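Local coordinates for protein tannase (Lactobacillus plantarum, PDB 3WA7) that catalyses the hydrolysis of galloyl ester bonds in tannins, releasing gallic acid, at residues A[48-53]-A[105-110]; A[62-67]-A[149-154]; A[212-217]-A[259-264]; A[218-223]-A[334-339]. One frame throughout, in Å; residues are numbered along the deposited sequence.

The four contacts form two pairs on opposite sides of the chain's centre, contacts 1 and 2 lying about 44 to 48 Å, centre to centre, from contacts 3 and 4. Contact 1 joins strands 44-50 and 107-111 of the mixed nine-stranded sheet; contact 2, only about 8 Å away between centres, packs the loops leading into strands 69-72 and 157-160, and the two touch where Y53 meets Y62 and A67. Their segments alternate along the chain, as do those of contacts 3 and 4, which share helix 209-220 and have centres about 13 Å apart. This second pair follows strand 199-203 and precedes strand 410-414, consistent with a lid-like insertion in an alpha/beta-hydrolase core.

Contact 1: A[48-53]-A[105-110]; sequences FVPAAY and GYVVVA
F48 and V108 face each other as an antiparallel hydrogen-bonded pair, F48 N donating to V108 O at 2.8 Å and V108 N returning a nearly straight bond to F48 O (177° at the hydrogen). This joins strand 44-50 to strand 107-111 within the central sheet of the alpha/beta-hydrolase fold. Two residues on, where P50 reaches the level of G105 and Y106, the ladder stops: proline has no N-H to give, and its CG rests 3.5 Å from Y106 O, a buried carbonyl oxygen that finds no partner in the model.

Y53 closes this end with its side chain. From CB the chain turns with CG anti to the carbonyl carbon (chi1 -58°), which brings the ring back toward P50, whose CB lies over one face, 4.0 Å above the plane and offset toward the rim. CD1 touches V107 CG2 at 4.0 Å, edge on; CE1 passes 3.4 Å from G105 O; and OH donates to that same oxygen at 2.6 Å, in the carbonyl plane and on a lone pair. Glycine suits position 105, which ends helix 95-103 in a Schellman motif with positive phi; a CB there would also press on the tyrosine hydroxyl. A phenylalanine in place of Y53 would probably keep the packing on P50 and V107 but leave G105 O without its hydroxyl donor.

The valines and F48 are beta-branched or bulky residues suited to buried strands. The chemistry therefore implies a seam in which backbone bonds grip the strand and one phenol takes over where proline ends the pairing.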
loop_
_atom_site.group_PDB
_atom_site.type_symbol
_atom_site.label_atom_id
_atom_site.label_comp_id
_atom_site.label_asym_id
_atom_site.label_seq_id
_atom_site.Cartn_x
_atom_site.Cartn_y
_atom_site.Cartn_z
ATOM N N PHE A 48 15.997 2.275 -14.394
ATOM C CA PHE A 48 15.608 2.168 -15.795
ATOM C C PHE A 48 15.314 3.560 -16.337
ATOM O O PHE A 48 14.544 4.321 -15.750
ATOM C CB PHE A 48 14.400 1.246 -15.935
ATOM C CG PHE A 48 14.620 -0.105 -15.325
ATOM C CD1 PHE A 48 14.109 -0.406 -14.067
ATOM C CD2 PHE A 48 15.394 -1.055 -15.983
ATOM C CE1 PHE A 48 14.369 -1.635 -13.467
ATOM C CE2 PHE A 48 15.661 -2.292 -15.390
ATOM C CZ PHE A 48 15.146 -2.581 -14.129
ATOM N N VAL A 49 15.938 3.880 -17.466
ATOM C CA VAL A 49 15.810 5.201 -18.062
ATOM C C VAL A 49 15.441 5.188 -19.540
ATOM O O VAL A 49 16.040 4.457 -20.325
ATOM C CB VAL A 49 17.151 5.967 -17.924
ATOM C CG1 VAL A 49 17.004 7.388 -18.444
ATOM C CG2 VAL A 49 17.613 5.959 -16.469
ATOM N N PRO A 50 14.440 5.994 -19.935
ATOM C CA PRO A 50 14.055 6.035 -21.350
ATOM C C PRO A 50 15.299 6.428 -22.148
ATOM O O PRO A 50 16.032 7.332 -21.749
ATOM C CB PRO A 50 12.980 7.116 -21.378
ATOM C CG PRO A 50 12.305 6.928 -20.032
ATOM C CD PRO A 50 13.501 6.774 -19.109
ATOM N N ALA A 51 15.532 5.754 -23.267
ATOM C CA ALA A 51 16.708 6.021 -24.089
ATOM C C ALA A 51 16.897 7.491 -24.460
ATOM O O ALA A 51 18.027 7.969 -24.564
ATOM C CB ALA A 51 16.657 5.167 -25.358
ATOM N N ALA A 52 15.796 8.205 -24.662
ATOM C CA ALA A 52 15.863 9.615 -25.037
ATOM C C ALA A 52 16.692 10.467 -24.082
ATOM O O ALA A 52 17.303 11.451 -24.496
ATOM C CB ALA A 52 14.458 10.190 -25.143
ATOM N N TYR A 53 16.721 10.087 -22.809
ATOM C CA TYR A 53 17.451 10.856 -21.805
ATOM C C TYR A 53 18.968 10.698 -21.857
ATOM O O TYR A 53 19.693 11.297 -21.059
ATOM C CB TYR A 53 16.890 10.525 -20.417
ATOM C CG TYR A 53 15.398 10.813 -20.315
ATOM C CD1 TYR A 53 14.622 10.271 -19.288
ATOM C CD2 TYR A 53 14.756 11.600 -21.275
ATOM C CE1 TYR A 53 13.239 10.500 -19.230
ATOM C CE2 TYR A 53 13.384 11.834 -21.225
ATOM C CZ TYR A 53 12.629 11.280 -20.206
ATOM O OH TYR A 53 11.265 11.489 -20.191
ATOM N N GLY A 105 7.715 8.163 -20.438
ATOM C CA GLY A 105 8.788 9.107 -20.177
ATOM C C GLY A 105 9.257 9.193 -18.736
ATOM O O GLY A 105 10.017 10.094 -18.378
ATOM N N TYR A 106 8.814 8.263 -17.897
ATOM C CA TYR A 106 9.223 8.273 -16.494
ATOM C C TYR A 106 10.506 7.486 -16.281
ATOM O O TYR A 106 10.753 6.489 -16.959
ATOM C CB TYR A 106 8.161 7.624 -15.603
ATOM C CG TYR A 106 6.769 8.197 -15.703
ATOM C CD1 TYR A 106 5.673 7.457 -15.267
ATOM C CD2 TYR A 106 6.539 9.468 -16.231
ATOM C CE1 TYR A 106 4.382 7.958 -15.355
ATOM C CE2 TYR A 106 5.246 9.982 -16.325
ATOM C CZ TYR A 106 4.174 9.218 -15.887
ATOM O OH TYR A 106 2.889 9.703 -15.981
ATOM N N VAL A 107 11.324 7.948 -15.342
ATOM C CA VAL A 107 12.525 7.218 -14.979
ATOM C C VAL A 107 11.975 6.299 -13.887
ATOM O O VAL A 107 11.082 6.696 -13.135
ATOM C CB VAL A 107 13.610 8.148 -14.395
ATOM C CG1 VAL A 107 14.655 7.333 -13.630
ATOM C CG2 VAL A 107 14.290 8.907 -15.527
ATOM N N VAL A 108 12.471 5.071 -13.814
ATOM C CA VAL A 108 11.984 4.141 -12.804
ATOM C C VAL A 108 13.110 3.576 -11.954
ATOM O O VAL A 108 14.098 3.052 -12.472
ATOM C CB VAL A 108 11.217 2.951 -13.443
ATOM C CG1 VAL A 108 10.708 2.004 -12.350
ATOM C CG2 VAL A 108 10.055 3.464 -14.284
ATOM N N VAL A 109 12.972 3.712 -10.642
ATOM C CA VAL A 109 13.958 3.159 -9.725
ATOM C C VAL A 109 13.177 2.154 -8.890
ATOM O O VAL A 109 12.314 2.522 -8.092
ATOM C CB VAL A 109 14.587 4.247 -8.828
ATOM C CG1 VAL A 109 15.546 3.605 -7.823
ATOM C CG2 VAL A 109 15.349 5.246 -9.695
ATOM N N ALA A 110 13.462 0.875 -9.116
ATOM C CA ALA A 110 12.781 -0.207 -8.416
ATOM C C ALA A 110 13.716 -0.816 -7.385
ATOM O O ALA A 110 14.661 -1.524 -7.731
ATOM C CB ALA A 110 12.336 -1.265 -9.415
#

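Contact 2: A[62-67]-A[149-154]. With ACT (acetate ion), chain D.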
loop_
_atom_site.group_PDB
_atom_site.type_symbol
_atom_site.label_atom_id
_atom_site.label_comp_id
_atom_site.label_asym_id
_atom_site.label_seq_id
_atom_site.Cartn_x
_atom_site.Cartn_y
_atom_site.Cartn_z
ATOM N N TYR A 62 8.685 15.310 -21.328
ATOM C CA TYR A 62 9.691 15.254 -20.272
ATOM C C TYR A 62 11.099 15.108 -20.837
ATOM O O TYR A 62 11.288 14.610 -21.945
ATOM C CB TYR A 62 9.442 14.067 -19.343
ATOM C CG TYR A 62 8.135 14.093 -18.588
ATOM C CD1 TYR A 62 7.119 13.185 -18.887
ATOM C CD2 TYR A 62 7.934 14.983 -17.533
ATOM C CE1 TYR A 62 5.935 13.155 -18.147
ATOM C CE2 TYR A 62 6.755 14.962 -16.788
ATOM C CZ TYR A 62 5.762 14.044 -17.099
ATOM O OH TYR A 62 4.605 14.002 -16.348
ATOM N N GLN A 63 12.081 15.541 -20.057
ATOM C CA GLN A 63 13.482 15.436 -20.435
ATOM C C GLN A 63 14.221 14.819 -19.259
ATOM O O GLN A 63 13.633 14.601 -18.198
ATOM C CB GLN A 63 14.071 16.813 -20.752
ATOM C CG GLN A 63 13.569 17.409 -22.056
ATOM C CD GLN A 63 14.296 18.682 -22.425
ATOM O OE1 GLN A 63 14.235 19.677 -21.703
ATOM N NE2 GLN A 63 14.997 18.657 -23.553
ATOM N N ARG A 64 15.506 14.543 -19.444
ATOM C CA ARG A 64 16.318 13.946 -18.389
ATOM C C ARG A 64 16.240 14.741 -17.082
ATOM O O ARG A 64 16.117 14.170 -16.000
ATOM C CB ARG A 64 17.776 13.860 -18.846
ATOM C CG ARG A 64 18.729 13.228 -17.843
ATOM C CD ARG A 64 20.163 13.359 -18.337
ATOM N NE ARG A 64 21.128 12.618 -17.529
ATOM C CZ ARG A 64 21.443 12.908 -16.272
ATOM N NH1 ARG A 64 20.869 13.932 -15.654
ATOM N NH2 ARG A 64 22.344 12.172 -15.635
ATOM N N ALA A 65 16.302 16.062 -17.190
ATOM C CA ALA A 65 16.269 16.922 -16.009
ATOM C C ALA A 65 14.906 17.072 -15.337
ATOM O O ALA A 65 14.836 17.473 -14.175
ATOM C CB ALA A 65 16.804 18.301 -16.370
ATOM N N THR A 66 13.832 16.734 -16.044
ATOM C CA THR A 66 12.488 16.917 -15.495
ATOM C C THR A 66 11.602 15.682 -15.352
ATOM O O THR A 66 10.508 15.772 -14.798
ATOM C CB THR A 66 11.702 17.928 -16.346
ATOM O OG1 THR A 66 11.435 17.357 -17.634
ATOM C CG2 THR A 66 12.506 19.205 -16.533
ATOM N N ALA A 67 12.061 14.539 -15.847
ATOM C CA ALA A 67 11.260 13.321 -15.783
ATOM C C ALA A 67 10.930 12.875 -14.363
ATOM O O ALA A 67 11.779 12.909 -13.476
ATOM C CB ALA A 67 11.973 12.191 -16.528
ATOM N N ARG A 149 23.391 12.978 -11.242
ATOM C CA ARG A 149 24.079 11.795 -11.734
ATOM C C ARG A 149 23.052 10.809 -12.272
ATOM O O ARG A 149 23.262 10.182 -13.311
ATOM C CB ARG A 149 24.914 11.170 -10.614
ATOM C CG ARG A 149 26.111 12.029 -10.215
ATOM C CD ARG A 149 27.061 11.271 -9.310
ATOM N NE ARG A 149 26.563 11.161 -7.945
ATOM C CZ ARG A 149 26.684 12.114 -7.027
ATOM N NH1 ARG A 149 27.293 13.255 -7.327
ATOM N NH2 ARG A 149 26.200 11.924 -5.807
ATOM N N LEU A 150 21.934 10.689 -11.564
ATOM C CA LEU A 150 20.844 9.815 -11.980
ATOM C C LEU A 150 19.895 10.597 -12.885
ATOM O O LEU A 150 19.567 11.746 -12.598
ATOM C CB LEU A 150 20.047 9.339 -10.763
ATOM C CG LEU A 150 20.447 8.063 -10.031
ATOM C CD1 LEU A 150 19.694 7.983 -8.706
ATOM C CD2 LEU A 150 20.126 6.859 -10.904
ATOM N N PRO A 151 19.468 10.003 -14.007
ATOM C CA PRO A 151 18.544 10.744 -14.870
ATOM C C PRO A 151 17.228 10.940 -14.109
ATOM O O PRO A 151 16.899 10.144 -13.230
ATOM C CB PRO A 151 18.381 9.819 -16.070
ATOM C CG PRO A 151 19.729 9.162 -16.165
ATOM C CD PRO A 151 20.018 8.829 -14.710
ATOM N N GLY A 152 16.488 11.997 -14.436
ATOM C CA GLY A 152 15.223 12.248 -13.760
ATOM C C GLY A 152 15.276 13.380 -12.749
ATOM O O GLY A 152 16.353 13.846 -12.373
ATOM N N ASP A 153 14.106 13.827 -12.309
ATOM C CA ASP A 153 14.011 14.915 -11.335
ATOM C C ASP A 153 13.800 14.306 -9.952
ATOM O O ASP A 153 12.736 13.757 -9.673
ATOM C CB ASP A 153 12.827 15.821 -11.684
ATOM C CG ASP A 153 12.812 17.108 -10.877
ATOM O OD1 ASP A 153 13.486 17.175 -9.826
ATOM O OD2 ASP A 153 12.113 18.052 -11.295
ATOM N N THR A 154 14.807 14.406 -9.089
ATOM C CA THR A 154 14.707 13.840 -7.746
ATOM C C THR A 154 13.701 14.574 -6.861
ATOM O O THR A 154 13.431 14.155 -5.734
ATOM C CB THR A 154 16.082 13.808 -7.050
ATOM O OG1 THR A 154 16.608 15.137 -6.954
ATOM C CG2 THR A 154 17.048 12.934 -7.841
HETATM C C ACT D . 18.990 17.111 -20.163
HETATM O O ACT D . 20.109 16.954 -19.760
HETATM O OXT ACT D . 18.099 17.336 -19.390
HETATM C CH3 ACT D . 18.710 17.058 -21.633
HETATM O O HOH W 1 10.261 18.228 -13.173
#
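The N-H groups of G152 and D153 reach across to two carbonyls of the other loop, G152 N to R64 O at 2.7 Å through a bent bond (136° at the hydrogen) and D153 N to A67 O at 2.8 Å, nearly straight. Both loops belong to the alpha/beta-hydrolase core: 62-67 leads into strand 69-72, and the loop 149-154 runs into strand 157-160, its parallel neighbour in the central sheet, so the contact ties together the approaches to two adjacent strands. The first loop is a compact turn in which Q63 O accepts from both T66 N and A67 N, while T66 OG1 accepts from Q63 N. Glycine fits position 152 because its positive phi would jam a CB against the preceding carbonyl oxygen.

R64 holds CG anti to the backbone N (chi1 -179°) and runs extended as far as NE, crossing the proline ring. The long chain suits this place: CG touches P151 CB at 3.9 Å, one face of the guanidinium lies over P151 CA, and NH2 bonds to G148 O just ahead of the second loop. Near its base, A65 N donates to OXT of an acetate ion, probably from the crystallisation liquor. D153 sets its CB 3.6 Å from A65 O, and its OD1 takes the N-H of N155 as in an Asx turn. Its other oxygen, OD2, accepts at 2.6 Å from a water that also donates to T66 O.

Contact 3: A[212-217]-A[259-264]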
loop_
_atom_site.group_PDB
_atom_site.type_symbol
_atom_site.label_atom_id
_atom_site.label_comp_id
_atom_site.label_asym_id
_atom_site.label_seq_id
_atom_site.Cartn_x
_atom_site.Cartn_y
_atom_site.Cartn_z
ATOM N N ALA A 212 -7.273 -1.920 12.424
ATOM C CA ALA A 212 -7.882 -2.679 11.331
ATOM C C ALA A 212 -8.842 -3.769 11.794
ATOM O O ALA A 212 -9.788 -4.101 11.080
ATOM C CB ALA A 212 -6.795 -3.291 10.448
ATOM N N ASP A 213 -8.600 -4.339 12.971
ATOM C CA ASP A 213 -9.491 -5.379 13.476
ATOM C C ASP A 213 -10.858 -4.793 13.792
ATOM O O ASP A 213 -11.886 -5.388 13.460
ATOM C CB ASP A 213 -8.910 -6.047 14.726
ATOM C CG ASP A 213 -7.747 -6.967 14.402
ATOM O OD1 ASP A 213 -7.847 -7.703 13.397
ATOM O OD2 ASP A 213 -6.751 -6.962 15.154
HETATM N N MSE A 214 -10.868 -3.631 14.440
HETATM C CA MSE A 214 -12.122 -2.968 14.779
HETATM C C MSE A 214 -12.880 -2.570 13.515
HETATM O O MSE A 214 -14.099 -2.708 13.445
HETATM C CB MSE A 214 -11.866 -1.715 15.620
HETATM C CG MSE A 214 -11.436 -2.000 17.042
HETATM SE SE MSE A 214 -11.259 -0.349 18.034
HETATM C CE MSE A 214 -9.682 0.321 17.189
ATOM N N ALA A 215 -12.155 -2.070 12.518
ATOM C CA ALA A 215 -12.793 -1.659 11.273
ATOM C C ALA A 215 -13.384 -2.857 10.541
ATOM O O ALA A 215 -14.479 -2.776 9.979
ATOM C CB ALA A 215 -11.784 -0.944 10.369
ATOM N N TYR A 216 -12.664 -3.973 10.554
ATOM C CA TYR A 216 -13.131 -5.163 9.859
ATOM C C TYR A 216 -14.438 -5.681 10.441
ATOM O O TYR A 216 -15.337 -6.082 9.700
ATOM C CB TYR A 216 -12.080 -6.276 9.912
ATOM C CG TYR A 216 -12.141 -7.206 8.718
ATOM C CD1 TYR A 216 -11.662 -6.798 7.471
ATOM C CD2 TYR A 216 -12.710 -8.477 8.821
ATOM C CE1 TYR A 216 -11.750 -7.628 6.351
ATOM C CE2 TYR A 216 -12.805 -9.318 7.705
ATOM C CZ TYR A 216 -12.325 -8.887 6.478
ATOM O OH TYR A 216 -12.421 -9.705 5.374
ATOM N N GLU A 217 -14.542 -5.678 11.765
ATOM C CA GLU A 217 -15.751 -6.162 12.411
ATOM C C GLU A 217 -16.904 -5.170 12.323
ATOM O O GLU A 217 -18.067 -5.570 12.318
ATOM C CB GLU A 217 -15.455 -6.547 13.859
ATOM C CG GLU A 217 -14.462 -7.696 13.953
ATOM C CD GLU A 217 -14.770 -8.809 12.961
ATOM O OE1 GLU A 217 -15.921 -9.291 12.937
ATOM O OE2 GLU A 217 -13.862 -9.206 12.203
ATOM N N LEU A 259 -18.473 -8.605 17.903
ATOM C CA LEU A 259 -19.369 -7.546 18.353
ATOM C C LEU A 259 -18.613 -6.514 19.185
ATOM O O LEU A 259 -18.832 -5.313 19.041
ATOM C CB LEU A 259 -20.526 -8.138 19.165
ATOM C CG LEU A 259 -21.611 -7.161 19.634
ATOM C CD1 LEU A 259 -22.214 -6.438 18.439
ATOM C CD2 LEU A 259 -22.693 -7.930 20.392
ATOM N N ALA A 260 -17.713 -6.986 20.044
ATOM C CA ALA A 260 -16.925 -6.099 20.893
ATOM C C ALA A 260 -16.017 -5.197 20.059
ATOM O O ALA A 260 -15.853 -4.012 20.364
ATOM C CB ALA A 260 -16.088 -6.920 21.868
ATOM N N LEU A 261 -15.418 -5.764 19.015
ATOM C CA LEU A 261 -14.539 -5.000 18.140
ATOM C C LEU A 261 -15.344 -3.957 17.378
ATOM O O LEU A 261 -14.907 -2.816 17.225
ATOM C CB LEU A 261 -13.813 -5.935 17.165
ATOM C CG LEU A 261 -12.593 -6.659 17.759
ATOM C CD1 LEU A 261 -12.221 -7.864 16.911
ATOM C CD2 LEU A 261 -11.427 -5.685 17.845
ATOM N N LYS A 262 -16.527 -4.346 16.913
ATOM C CA LYS A 262 -17.379 -3.419 16.176
ATOM C C LYS A 262 -17.780 -2.244 17.061
ATOM O O LYS A 262 -17.728 -1.088 16.640
ATOM C CB LYS A 262 -18.636 -4.130 15.668
ATOM C CG LYS A 262 -19.704 -3.181 15.132
ATOM C CD LYS A 262 -20.784 -3.929 14.358
ATOM C CE LYS A 262 -21.842 -2.966 13.838
ATOM N NZ LYS A 262 -22.694 -2.582 15.205
ATOM N N ALA A 263 -18.184 -2.545 18.290
ATOM C CA ALA A 263 -18.592 -1.505 19.225
ATOM C C ALA A 263 -17.450 -0.526 19.482
ATOM O O ALA A 263 -17.654 0.689 19.506
ATOM C CB ALA A 263 -19.042 -2.134 20.541
ATOM N N GLN A 264 -16.247 -1.052 19.676
ATOM C CA GLN A 264 -15.109 -0.189 19.942
ATOM C C GLN A 264 -14.702 0.660 18.739
ATOM O O GLN A 264 -14.110 1.727 18.903
ATOM C CB GLN A 264 -13.932 -1.016 20.462
ATOM C CG GLN A 264 -14.119 -1.479 21.908
ATOM C CD GLN A 264 -14.489 -0.337 22.847
ATOM O OE1 GLN A 264 -15.667 -0.014 23.029
ATOM N NE2 GLN A 264 -13.479 0.291 23.436
#
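L261 packs between M214 and E217 where helix 209-220 meets helix 252-271, two helices of the probable lid insertion of this alpha/beta hydrolase. The axes of 212-217 and 259-264 cross at -103° and approach to 7.3 Å.

Most of the carbon packing gathers on the leucine, whose forked end serves two sides. CD2 meets the CG of selenomethionine M214 at 3.8 Å, the two side chains at about a right angle, and also D213 CB; CD1 lies 3.7 Å from E217 CG. Farther along, M214 SE packs on Q264 CB at 3.7 Å.

Polar ends turn elsewhere. E217 lends only its methylenes to L261: its chain bends at chi2 (-44°), and OE1 pairs with R341 in a salt bridge and accepts from S258 OG. D213 likewise offers CB here while its carboxylate takes the backbone N-H groups of F348 and D349. An acid at each place thus supplies both carbon packing and a charged end.

Side chain against backbone makes the third group. K262 lays its CB 3.7 Å from E217 O. The long, flexible M214 reaches along helix 252-271 until its SE sits 3.6 Å from Q264 O.

Contact 4: A[218-223]-A[334-339]; sequences WQFNGI and AYLKSL
L336 and Q219 cross at about a right angle, the two methyls of the leucine straddling the methylene of the glutamine. Q219 CG lies 3.8 Å from both L336 CD1 and CD2; CD2 then follows the amide to NE2 at 3.7 Å, and CD1 presses on Q219 O at 3.3 Å. With its own CG anti to the backbone N (chi1 -178°), the glutamine extends past the leucine, and OE1 accepts from S423 OG and F424 N. A glutamine suits the place by pairing an aliphatic stem with a polar end.

The same CG also sits over the centre of one face of the F220 ring, 4.1 Å above its plane. The phenyl presents its edge to helix 332-339, with CE2 3.9 Å from L336 O and I223 CD1 also near the ring plane.

These residues mark the end of helix 209-220: N221 is the first to leave helical geometry, and a type II beta turn from F220 to I223, closed by I223 N on F220 O, reverses the chain within what is probably the lid insertion of the alpha/beta hydrolase. G222 has the positive phi that favours glycine in such a turn. Replacing the glutamine by alanine is likely to leave S423 OG and F424 N without their common acceptor and to uncover part of L336 and of the F220 ring.

The turn brings I223 up against helix 332-339. The extended chain (chi2 172°) carries CD1 to the helix backbone, 3.6 Å from K337 N, where it also touches L336 CB at 3.9 Å.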
loop_
_atom_site.group_PDB
_atom_site.type_symbol
_atom_site.label_atom_id
_atom_site.label_comp_id
_atom_site.label_asym_id
_atom_site.label_seq_id
_atom_site.Cartn_x
_atom_site.Cartn_y
_atom_site.Cartn_z
ATOM N N TRP A 218 -16.599 -3.877 12.259
ATOM C CA TRP A 218 -17.664 -2.899 12.099
ATOM C C TRP A 218 -18.330 -3.237 10.764
ATOM O O TRP A 218 -19.553 -3.192 10.628
ATOM C CB TRP A 218 -17.110 -1.475 12.024
ATOM C CG TRP A 218 -18.112 -0.502 11.462
ATOM C CD1 TRP A 218 -19.184 0.044 12.112
ATOM C CD2 TRP A 218 -18.185 -0.038 10.108
ATOM N NE1 TRP A 218 -19.924 0.814 11.242
ATOM C CE2 TRP A 218 -19.332 0.780 10.006
ATOM C CE3 TRP A 218 -17.393 -0.240 8.968
ATOM C CZ2 TRP A 218 -19.710 1.398 8.809
ATOM C CZ3 TRP A 218 -17.771 0.376 7.772
ATOM C CH2 TRP A 218 -18.920 1.184 7.706
ATOM N N GLN A 219 -17.507 -3.593 9.783
ATOM C CA GLN A 219 -18.012 -3.921 8.458
ATOM C C GLN A 219 -18.659 -5.298 8.317
ATOM O O GLN A 219 -19.735 -5.423 7.726
ATOM C CB GLN A 219 -16.888 -3.798 7.431
ATOM C CG GLN A 219 -17.336 -4.071 5.997
ATOM C CD GLN A 219 -16.266 -3.713 4.989
ATOM O OE1 GLN A 219 -15.716 -2.614 5.025
ATOM N NE2 GLN A 219 -15.970 -4.634 4.079
ATOM N N PHE A 220 -18.028 -6.327 8.875
ATOM C CA PHE A 220 -18.553 -7.682 8.717
ATOM C C PHE A 220 -19.275 -8.347 9.882
ATOM O O PHE A 220 -19.648 -9.515 9.784
ATOM C CB PHE A 220 -17.430 -8.605 8.220
ATOM C CG PHE A 220 -17.029 -8.356 6.789
ATOM C CD1 PHE A 220 -15.754 -7.889 6.473
ATOM C CD2 PHE A 220 -17.927 -8.601 5.752
ATOM C CE1 PHE A 220 -15.378 -7.671 5.141
ATOM C CE2 PHE A 220 -17.560 -8.386 4.419
ATOM C CZ PHE A 220 -16.283 -7.922 4.115
ATOM N N ASN A 221 -19.485 -7.630 10.980
ATOM C CA ASN A 221 -20.196 -8.234 12.099
ATOM C C ASN A 221 -21.565 -8.687 11.604
ATOM O O ASN A 221 -22.236 -7.961 10.869
ATOM C CB ASN A 221 -20.364 -7.236 13.244
ATOM C CG ASN A 221 -21.192 -7.796 14.381
ATOM O OD1 ASN A 221 -22.364 -7.449 14.542
ATOM N ND2 ASN A 221 -20.592 -8.684 15.171
ATOM N N GLY A 222 -21.978 -9.885 12.002
ATOM C CA GLY A 222 -23.267 -10.392 11.564
ATOM C C GLY A 222 -23.125 -11.391 10.430
ATOM O O GLY A 222 -24.035 -12.175 10.164
ATOM N N ILE A 223 -21.987 -11.345 9.747
ATOM C CA ILE A 223 -21.699 -12.261 8.649
ATOM C C ILE A 223 -20.721 -13.259 9.258
ATOM O O ILE A 223 -19.525 -12.983 9.371
ATOM C CB ILE A 223 -21.056 -11.506 7.468
ATOM C CG1 ILE A 223 -22.027 -10.429 6.965
ATOM C CG2 ILE A 223 -20.698 -12.481 6.353
ATOM C CD1 ILE A 223 -21.436 -9.478 5.933
ATOM N N ALA A 334 -26.708 -5.761 3.024
ATOM C CA ALA A 334 -27.003 -6.758 1.999
ATOM C C ALA A 334 -25.822 -6.899 1.042
ATOM O O ALA A 334 -25.455 -8.010 0.660
ATOM C CB ALA A 334 -28.260 -6.368 1.228
ATOM N N TYR A 335 -25.225 -5.771 0.664
ATOM C CA TYR A 335 -24.079 -5.797 -0.241
ATOM C C TYR A 335 -22.913 -6.559 0.386
ATOM O O TYR A 335 -22.290 -7.406 -0.258
ATOM C CB TYR A 335 -23.626 -4.371 -0.580
ATOM C CG TYR A 335 -22.364 -4.326 -1.417
ATOM C CD1 TYR A 335 -22.388 -4.681 -2.763
ATOM C CD2 TYR A 335 -21.138 -3.969 -0.850
ATOM C CE1 TYR A 335 -21.221 -4.688 -3.529
ATOM C CE2 TYR A 335 -19.966 -3.975 -1.604
ATOM C CZ TYR A 335 -20.018 -4.336 -2.944
ATOM O OH TYR A 335 -18.867 -4.350 -3.702
ATOM N N LEU A 336 -22.622 -6.253 1.647
ATOM C CA LEU A 336 -21.522 -6.909 2.346
ATOM C C LEU A 336 -21.717 -8.414 2.462
ATOM O O LEU A 336 -20.764 -9.182 2.316
ATOM C CB LEU A 336 -21.335 -6.276 3.727
ATOM C CG LEU A 336 -20.910 -4.808 3.611
ATOM C CD1 LEU A 336 -20.943 -4.136 4.969
ATOM C CD2 LEU A 336 -19.513 -4.731 2.989
ATOM N N LYS A 337 -22.950 -8.841 2.722
ATOM C CA LYS A 337 -23.233 -10.267 2.831
ATOM C C LYS A 337 -23.026 -10.920 1.465
ATOM O O LYS A 337 -22.525 -12.042 1.363
ATOM C CB LYS A 337 -24.674 -10.485 3.303
ATOM C CG LYS A 337 -25.078 -11.946 3.423
ATOM C CD LYS A 337 -26.509 -12.078 3.933
ATOM C CE LYS A 337 -26.924 -13.538 4.035
ATOM N NZ LYS A 337 -28.344 -13.684 4.478
ATOM N N SER A 338 -23.412 -10.199 0.418
ATOM C CA SER A 338 -23.282 -10.679 -0.952
ATOM C C SER A 338 -21.807 -10.757 -1.349
ATOM O O SER A 338 -21.373 -11.709 -1.991
ATOM C CB SER A 338 -24.037 -9.741 -1.903
ATOM O OG SER A 338 -24.012 -10.219 -3.235
ATOM N N LEU A 339 -21.040 -9.751 -0.944
ATOM C CA LEU A 339 -19.613 -9.690 -1.248
ATOM C C LEU A 339 -18.835 -10.785 -0.511
ATOM O O LEU A 339 -17.879 -11.352 -1.049
ATOM C CB LEU A 339 -19.070 -8.317 -0.854
ATOM C CG LEU A 339 -17.586 -8.064 -1.111
ATOM C CD1 LEU A 339 -17.270 -8.266 -2.590
ATOM C CD2 LEU A 339 -17.244 -6.651 -0.671
#